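Local coordinates for phosphate-binding protein PstS 2 (Streptococcus pneumoniae, PDB 4H1X), which probably serves as the solute-binding component of the PstSACB ABC transporter complex, which takes up phosphate, at residues Pro105-Trp110 against Arg212-Glu217; Thr147-Gln152 against Lys179-Val184; Val109-Leu114 against Thr198-Lys203. One frame throughout, in Å; residues are numbered along the deposited sequence.

Followed from the N terminus, the chain first meets these contacts on strand 103-110, which belongs to two of them. Contact 1 joins this strand to the linker 212-217 and closes the widest loop. Contact 3 starts from the end of the same strand, sharing Val109 and Trp110, and closes on helix 193-202, so its loop sits within that of contact 1. Contact 2, nested inside both, ties the loop before strand 155-162 to the turn between helix 164-180 and strand 183-190. Centres of contacts 1 and 3 are 12 Å apart; the centre of contact 2 is 23 Å from that of contact 3 and 26 Å from that of contact 1, though all three border one mixed sheet.

Contact 1: residues Pro105-Trp110 against Arg212-Glu217; sequences PFNIVW and RELTPE
The flat amide of Asn107 meets Arg212 at its edge: ND2 gives a hydrogen to Arg212 O at 3.0 Å, with the oxygen only 10° out of the amide plane. From the carbonyl's side the geometry is less regular, because the donor stands 50° above the carbonyl plane. The guanidinium of Arg212, too, is engaged at an edge, NH1 donating to Glu213 O at 3.2 Å with the acceptor near its plane. NH1 also forms a salt bridge with Glu218, so the arginine head turns back on its own segment and away from the strand.

Pro105 adds the first apolar patch. Its CG lies 3.9 Å from Arg212 C, and the ring is thus laid against the backbone rather than the arginine chain. Two residues along, Asn107 carries CG anti to its carbonyl carbon (chi1 -75°), which sends the amide toward the linker. Val109 then completes this face of the strand. Its CG1 approaches both methyl branches of Leu214, at 3.8 Å from CD2 and 3.9 Å from CD1, the two side chains running at a slant to one another. Leu214 CD1 also lies 4.2 Å from Asn107 ND2, joining the polar and apolar halves of the contact.

Phe106 and Ile108 point to the other side of the sheet, where helix 164-180 packs. Beyond Leu214, the Thr215 side chain caps a backbone N in the first turn of helix 216-219 while Thr215 N bonds Glu218 OE1, a capping box. The linker after strand 207-210 thus lies along strand 103-110 on the side of helix 193-202, in a sheet flanked by helices on both faces, consistent with a periplasmic binding protein fold.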
# COMPACT_ATOMS: atom_id res chain seq x y z
N PRO A 105 6.03 1.02 -1.73
CA PRO A 105 6.26 -0.34 -2.23
C PRO A 105 5.67 -1.38 -1.29
O PRO A 105 5.59 -1.15 -0.06
CB PRO A 105 7.79 -0.44 -2.24
CG PRO A 105 8.23 0.43 -1.07
CD PRO A 105 7.20 1.54 -0.98
N PHE A 106 5.29 -2.54 -1.85
CA PHE A 106 4.97 -3.72 -1.08
C PHE A 106 6.16 -4.64 -1.26
O PHE A 106 6.36 -5.22 -2.34
CB PHE A 106 3.67 -4.40 -1.51
CG PHE A 106 2.37 -3.75 -1.09
CD1 PHE A 106 2.36 -2.55 -0.39
CD2 PHE A 106 1.16 -4.40 -1.33
CE1 PHE A 106 1.15 -1.99 0.05
CE2 PHE A 106 -0.05 -3.83 -0.89
CZ PHE A 106 -0.05 -2.62 -0.23
N ASN A 107 7.05 -4.61 -0.26
CA ASN A 107 8.26 -5.41 -0.27
C ASN A 107 8.07 -6.73 0.45
O ASN A 107 7.40 -6.79 1.49
CB ASN A 107 9.40 -4.65 0.43
CG ASN A 107 9.96 -3.54 -0.41
OD1 ASN A 107 10.19 -3.69 -1.61
ND2 ASN A 107 10.19 -2.39 0.20
N ILE A 108 8.73 -7.74 -0.07
CA ILE A 108 8.95 -9.03 0.57
C ILE A 108 10.45 -9.05 0.91
O ILE A 108 11.26 -8.44 0.18
CB ILE A 108 8.51 -10.26 -0.27
CG1 ILE A 108 9.25 -10.31 -1.64
CG2 ILE A 108 6.99 -10.29 -0.40
CD1 ILE A 108 9.14 -11.58 -2.38
N VAL A 109 10.80 -9.64 2.05
CA VAL A 109 12.17 -9.69 2.50
C VAL A 109 12.50 -11.12 2.88
O VAL A 109 11.62 -11.84 3.36
CB VAL A 109 12.49 -8.71 3.67
CG1 VAL A 109 12.11 -7.27 3.31
CG2 VAL A 109 11.79 -9.12 4.96
N TRP A 110 13.75 -11.52 2.68
CA TRP A 110 14.21 -12.86 3.06
C TRP A 110 15.71 -12.80 3.38
O TRP A 110 16.37 -11.79 3.07
CB TRP A 110 13.92 -13.88 1.94
CG TRP A 110 14.67 -13.65 0.67
CD1 TRP A 110 15.89 -14.15 0.32
CD2 TRP A 110 14.19 -12.94 -0.47
NE1 TRP A 110 16.20 -13.80 -0.97
CE2 TRP A 110 15.16 -13.07 -1.49
CE3 TRP A 110 13.01 -12.22 -0.74
CZ2 TRP A 110 15.01 -12.47 -2.75
CZ3 TRP A 110 12.87 -11.62 -1.99
CH2 TRP A 110 13.86 -11.74 -2.97
N ARG A 212 7.01 -0.47 3.07
CA ARG A 212 7.80 0.77 3.05
C ARG A 212 9.23 0.42 2.73
O ARG A 212 9.57 -0.76 2.68
CB ARG A 212 7.73 1.47 4.43
CG ARG A 212 8.16 0.57 5.60
CD ARG A 212 8.37 1.32 6.92
NE ARG A 212 8.55 0.41 8.06
CZ ARG A 212 9.69 -0.22 8.35
NH1 ARG A 212 10.75 -0.07 7.58
NH2 ARG A 212 9.77 -1.02 9.42
N GLU A 213 10.08 1.43 2.55
CA GLU A 213 11.50 1.19 2.34
C GLU A 213 12.08 0.66 3.65
O GLU A 213 11.57 1.01 4.73
CB GLU A 213 12.19 2.49 1.88
CG GLU A 213 13.59 2.31 1.31
CD GLU A 213 14.34 3.58 0.94
OE1 GLU A 213 13.71 4.67 0.94
OE2 GLU A 213 15.56 3.49 0.68
N LEU A 214 13.10 -0.18 3.58
CA LEU A 214 13.75 -0.69 4.80
C LEU A 214 14.83 0.32 5.19
O LEU A 214 15.42 0.93 4.31
CB LEU A 214 14.40 -2.05 4.53
CG LEU A 214 13.52 -3.30 4.65
CD1 LEU A 214 12.58 -3.41 3.47
CD2 LEU A 214 14.38 -4.54 4.69
N THR A 215 15.10 0.47 6.47
CA THR A 215 16.18 1.34 6.93
C THR A 215 17.51 0.63 6.68
O THR A 215 17.50 -0.61 6.61
CB THR A 215 16.02 1.64 8.43
OG1 THR A 215 16.25 0.44 9.19
CG2 THR A 215 14.67 2.27 8.77
N PRO A 216 18.65 1.33 6.66
CA PRO A 216 19.94 0.63 6.50
C PRO A 216 20.12 -0.48 7.56
O PRO A 216 20.58 -1.57 7.21
CB PRO A 216 20.97 1.75 6.67
CG PRO A 216 20.24 2.98 6.20
CD PRO A 216 18.84 2.80 6.70
N GLU A 217 19.70 -0.24 8.83
CA GLU A 217 19.83 -1.26 9.89
C GLU A 217 18.94 -2.49 9.59
O GLU A 217 19.38 -3.63 9.75
CB GLU A 217 19.50 -0.66 11.27
CG GLU A 217 19.92 -1.56 12.43
CD GLU A 217 19.67 -1.08 13.85
OE1 GLU A 217 19.52 0.15 14.07
OE2 GLU A 217 19.68 -1.94 14.76

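Contact 2: residues Thr147-Gln152 against Lys179-Val184; sequences TEYTSQ and KENPEV
A beta-alpha-beta crossover, made of strand 155-162, helix 164-180 and the parallel strand 183-190, is closed on itself here: Tyr149 and Ser151, in the chain entering the first strand, meet Glu180 and Asn181 where the helix gives way to the second. Asn181 is the polar hub. Its ND2 donates to Tyr149 OH at 2.9 Å, nearly straight at 160°, and the hydroxyl lies close to the amide plane. Ring and amide come from opposite directions with their planes 73° apart, and ND2 lies at the ring's edge, near its plane. Tyr149 OH is also hydrogen-bonded to Asp120, a second grip that fixes the end of the ring.

With its OG anti to the backbone N (chi1 -178°), Ser151 faces two acceptors, Glu180 O at 2.6 Å and Asn181 OD1 at 2.9 Å. They compete for one hydroxyl proton. The same OG takes the N-H of His153, an ST turn, while Asn181 OD1 receives the N-H of Leu154. One water links Gln152 N to Asn181 OD1.

Asn181 ND2 further bonds Tyr177 O in the last helical turn. Separately, Val184 N returns to Asn181 O at 3.1 Å and closes the type I turn from Asn181 to Val184, the link between helix 164-180 and strand 183-190 of the beta-alpha-beta crossover.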
# COMPACT_ATOMS: atom_id res chain seq x y z
N THR A 147 9.48 -14.18 -15.94
CA THR A 147 9.95 -15.56 -16.06
C THR A 147 8.76 -16.53 -16.07
O THR A 147 7.63 -16.14 -15.75
CB THR A 147 10.95 -15.93 -14.93
OG1 THR A 147 10.27 -16.03 -13.67
CG2 THR A 147 12.14 -14.97 -14.86
N GLU A 148 9.00 -17.78 -16.51
CA GLU A 148 7.97 -18.79 -16.55
C GLU A 148 8.08 -19.62 -15.27
O GLU A 148 9.18 -19.81 -14.75
CB GLU A 148 8.11 -19.67 -17.82
CG GLU A 148 6.98 -20.68 -18.06
CD GLU A 148 5.55 -20.15 -18.08
OE1 GLU A 148 5.32 -19.06 -18.66
OE2 GLU A 148 4.66 -20.85 -17.53
N TYR A 149 6.92 -20.05 -14.75
CA TYR A 149 6.82 -20.93 -13.58
C TYR A 149 6.17 -22.27 -13.97
O TYR A 149 5.09 -22.27 -14.56
CB TYR A 149 5.99 -20.29 -12.44
CG TYR A 149 5.87 -21.18 -11.21
CD1 TYR A 149 6.87 -21.20 -10.25
CD2 TYR A 149 4.77 -22.02 -11.04
CE1 TYR A 149 6.79 -22.05 -9.14
CE2 TYR A 149 4.69 -22.88 -9.95
CZ TYR A 149 5.70 -22.90 -9.00
OH TYR A 149 5.62 -23.74 -7.93
N THR A 150 6.77 -23.39 -13.54
CA THR A 150 6.22 -24.74 -13.68
C THR A 150 6.22 -25.37 -12.27
O THR A 150 7.27 -25.37 -11.60
CB THR A 150 6.97 -25.58 -14.74
OG1 THR A 150 6.76 -24.98 -16.02
CG2 THR A 150 6.52 -27.05 -14.78
N SER A 151 5.07 -25.90 -11.82
CA SER A 151 4.99 -26.49 -10.48
C SER A 151 5.89 -27.72 -10.30
O SER A 151 6.02 -28.55 -11.21
CB SER A 151 3.56 -26.87 -10.12
OG SER A 151 3.51 -27.40 -8.80
N GLN A 152 6.52 -27.83 -9.11
CA GLN A 152 7.38 -28.97 -8.72
C GLN A 152 6.55 -29.90 -7.83
O GLN A 152 7.05 -30.96 -7.41
CB GLN A 152 8.67 -28.50 -7.99
CG GLN A 152 9.30 -27.21 -8.55
CD GLN A 152 10.75 -26.98 -8.16
OE1 GLN A 152 11.16 -27.19 -7.01
NE2 GLN A 152 11.55 -26.49 -9.09
N LYS A 179 -2.86 -23.66 -5.69
CA LYS A 179 -3.60 -24.30 -6.78
C LYS A 179 -2.61 -25.19 -7.56
O LYS A 179 -2.95 -26.31 -7.95
CB LYS A 179 -4.25 -23.22 -7.68
CG LYS A 179 -5.21 -23.82 -8.71
CD LYS A 179 -5.61 -22.81 -9.75
CE LYS A 179 -6.63 -23.39 -10.71
NZ LYS A 179 -7.17 -22.37 -11.63
N GLU A 180 -1.36 -24.70 -7.72
CA GLU A 180 -0.28 -25.40 -8.42
C GLU A 180 0.45 -26.38 -7.51
O GLU A 180 1.04 -27.34 -8.00
CB GLU A 180 0.73 -24.39 -9.01
CG GLU A 180 0.19 -23.50 -10.12
CD GLU A 180 -0.01 -24.11 -11.49
OE1 GLU A 180 0.44 -25.25 -11.73
OE2 GLU A 180 -0.60 -23.41 -12.36
N ASN A 181 0.46 -26.12 -6.19
CA ASN A 181 1.15 -26.92 -5.18
C ASN A 181 0.19 -27.28 -4.04
O ASN A 181 0.29 -26.71 -2.95
CB ASN A 181 2.35 -26.11 -4.67
CG ASN A 181 3.38 -25.84 -5.73
OD1 ASN A 181 4.19 -26.70 -6.07
ND2 ASN A 181 3.35 -24.65 -6.30
N PRO A 182 -0.75 -28.23 -4.28
CA PRO A 182 -1.77 -28.54 -3.25
C PRO A 182 -1.25 -29.06 -1.91
O PRO A 182 -2.01 -28.96 -0.93
CB PRO A 182 -2.66 -29.59 -3.93
CG PRO A 182 -1.86 -30.12 -5.06
CD PRO A 182 -1.04 -28.96 -5.53
N GLU A 183 -0.03 -29.61 -1.83
CA GLU A 183 0.50 -30.13 -0.56
C GLU A 183 1.41 -29.13 0.17
O GLU A 183 2.18 -29.51 1.07
CB GLU A 183 1.20 -31.47 -0.78
CG GLU A 183 0.17 -32.52 -1.15
CD GLU A 183 0.63 -33.96 -1.29
OE1 GLU A 183 1.64 -34.20 -1.99
OE2 GLU A 183 -0.08 -34.85 -0.77
N VAL A 184 1.33 -27.85 -0.21
CA VAL A 184 2.06 -26.75 0.43
C VAL A 184 1.10 -25.97 1.29
O VAL A 184 0.04 -25.58 0.79
CB VAL A 184 2.79 -25.82 -0.57
CG1 VAL A 184 3.29 -24.53 0.13
CG2 VAL A 184 3.95 -26.53 -1.22
O HOH W 1 2.60 -25.79 -13.24
O HOH W 2 6.50 -26.35 -6.84

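Contact 3: residues Val109-Leu114 against Thr198-Lys203; sequences VWSSNL and TAVKEK
Val200, on the last turn of helix 193-202 just before its Schellman motif, spreads its two methyls over the end of strand 103-110. Because CG1 is anti to the backbone N (chi1 168°), the branches part along the strand: CG2 lies 4.0 Å from Val109 CG2, the two valines meeting at an angle, while CG1 rests 3.8 Å from Ser111 N and 3.9 Å from Trp110 CA. One side chain thus packs against three successive residues, and Leu222 covers it further.

Beyond the strand, Ser111 to Leu114 form a type I turn in which Ser111 OG accepts from Asn113 N at 3.0 Å, an ST turn. Within this turn Asn113 lies beside Lys203, the residue that leaves the helix with positive phi. The extended lysine chain runs slantwise past the amide, its CB 3.7 Å from Asn113 ND2 and its CD equally far from OD1; the touch is alkyl against amide.

Polar atoms at this end meet through water. Val200 O accepts from two waters, one bound to Ser111 OG and the other to Asn113 ND2. That amide nitrogen donates to a further water, which in turn donates to Lys203 O in the Schellman turn. On the other arm of the amide, a fourth water donates to Asn113 OD1 at 3.0 Å and accepts from Lys203 NZ at 3.2 Å.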
# COMPACT_ATOMS: atom_id res chain seq x y z
N VAL A 109 10.80 -9.64 2.05
CA VAL A 109 12.17 -9.69 2.50
C VAL A 109 12.50 -11.12 2.88
O VAL A 109 11.62 -11.84 3.36
CB VAL A 109 12.49 -8.71 3.67
CG1 VAL A 109 12.11 -7.27 3.31
CG2 VAL A 109 11.79 -9.12 4.96
N TRP A 110 13.75 -11.52 2.68
CA TRP A 110 14.21 -12.86 3.06
C TRP A 110 15.71 -12.80 3.38
O TRP A 110 16.37 -11.79 3.07
CB TRP A 110 13.92 -13.88 1.94
CG TRP A 110 14.67 -13.65 0.67
CD1 TRP A 110 15.89 -14.15 0.32
CD2 TRP A 110 14.19 -12.94 -0.47
NE1 TRP A 110 16.20 -13.80 -0.97
CE2 TRP A 110 15.16 -13.07 -1.49
CE3 TRP A 110 13.01 -12.22 -0.74
CZ2 TRP A 110 15.01 -12.47 -2.75
CZ3 TRP A 110 12.87 -11.62 -1.99
CH2 TRP A 110 13.86 -11.74 -2.97
N SER A 111 16.23 -13.88 3.97
CA SER A 111 17.65 -13.96 4.30
C SER A 111 18.22 -15.21 3.65
O SER A 111 17.52 -15.92 2.91
CB SER A 111 17.80 -14.04 5.81
OG SER A 111 17.30 -15.29 6.26
N SER A 112 19.48 -15.52 3.99
CA SER A 112 20.17 -16.71 3.55
C SER A 112 19.45 -17.96 4.11
O SER A 112 19.69 -19.06 3.63
CB SER A 112 21.63 -16.67 4.00
OG SER A 112 21.75 -16.61 5.41
N ASN A 113 18.55 -17.77 5.10
CA ASN A 113 17.76 -18.87 5.70
C ASN A 113 16.59 -19.34 4.79
O ASN A 113 15.97 -20.38 5.08
CB ASN A 113 17.19 -18.43 7.06
CG ASN A 113 16.47 -19.54 7.80
OD1 ASN A 113 17.03 -20.62 8.00
ND2 ASN A 113 15.20 -19.34 8.08
N LEU A 114 16.30 -18.60 3.69
CA LEU A 114 15.18 -18.91 2.81
C LEU A 114 15.27 -20.34 2.23
O LEU A 114 16.17 -20.65 1.45
CB LEU A 114 15.02 -17.88 1.68
CG LEU A 114 13.74 -18.07 0.86
CD1 LEU A 114 12.53 -17.76 1.69
CD2 LEU A 114 13.76 -17.17 -0.39
N THR A 198 12.00 -8.63 11.85
CA THR A 198 12.52 -9.34 13.02
C THR A 198 12.31 -10.87 12.88
O THR A 198 13.24 -11.64 13.12
CB THR A 198 11.89 -8.78 14.28
OG1 THR A 198 12.31 -7.42 14.43
CG2 THR A 198 12.27 -9.57 15.54
N ALA A 199 11.10 -11.29 12.43
CA ALA A 199 10.75 -12.70 12.27
C ALA A 199 11.67 -13.37 11.26
O ALA A 199 12.14 -14.48 11.51
CB ALA A 199 9.29 -12.84 11.84
N VAL A 200 12.01 -12.67 10.17
CA VAL A 200 12.91 -13.24 9.15
C VAL A 200 14.32 -13.41 9.76
O VAL A 200 14.90 -14.48 9.64
CB VAL A 200 12.93 -12.40 7.85
CG1 VAL A 200 14.08 -12.84 6.93
CG2 VAL A 200 11.61 -12.49 7.11
N LYS A 201 14.82 -12.38 10.43
CA LYS A 201 16.16 -12.44 11.03
C LYS A 201 16.25 -13.51 12.13
O LYS A 201 17.25 -14.23 12.19
CB LYS A 201 16.57 -11.07 11.58
CG LYS A 201 16.66 -10.01 10.49
CD LYS A 201 17.29 -8.73 11.02
CE LYS A 201 17.49 -7.78 9.87
NZ LYS A 201 18.31 -6.61 10.27
N GLU A 202 15.19 -13.66 12.94
CA GLU A 202 15.09 -14.64 14.04
C GLU A 202 14.76 -16.06 13.53
O GLU A 202 14.78 -17.01 14.32
CB GLU A 202 14.06 -14.18 15.08
CG GLU A 202 14.58 -13.00 15.88
CD GLU A 202 13.73 -12.50 17.03
OE1 GLU A 202 12.66 -13.09 17.29
OE2 GLU A 202 14.15 -11.51 17.67
N LYS A 203 14.53 -16.21 12.22
CA LYS A 203 14.24 -17.45 11.50
C LYS A 203 12.88 -18.05 11.92
O LYS A 203 12.70 -19.26 11.78
CB LYS A 203 15.39 -18.48 11.67
CG LYS A 203 16.76 -17.98 11.22
CD LYS A 203 17.79 -19.10 11.31
CE LYS A 203 19.21 -18.61 11.24
NZ LYS A 203 20.17 -19.74 11.23
O HOH W 3 17.54 -15.14 8.93
O HOH W 4 14.17 -16.45 7.82
O HOH W 5 13.46 -21.17 9.76
O HOH W 6 20.04 -20.46 8.13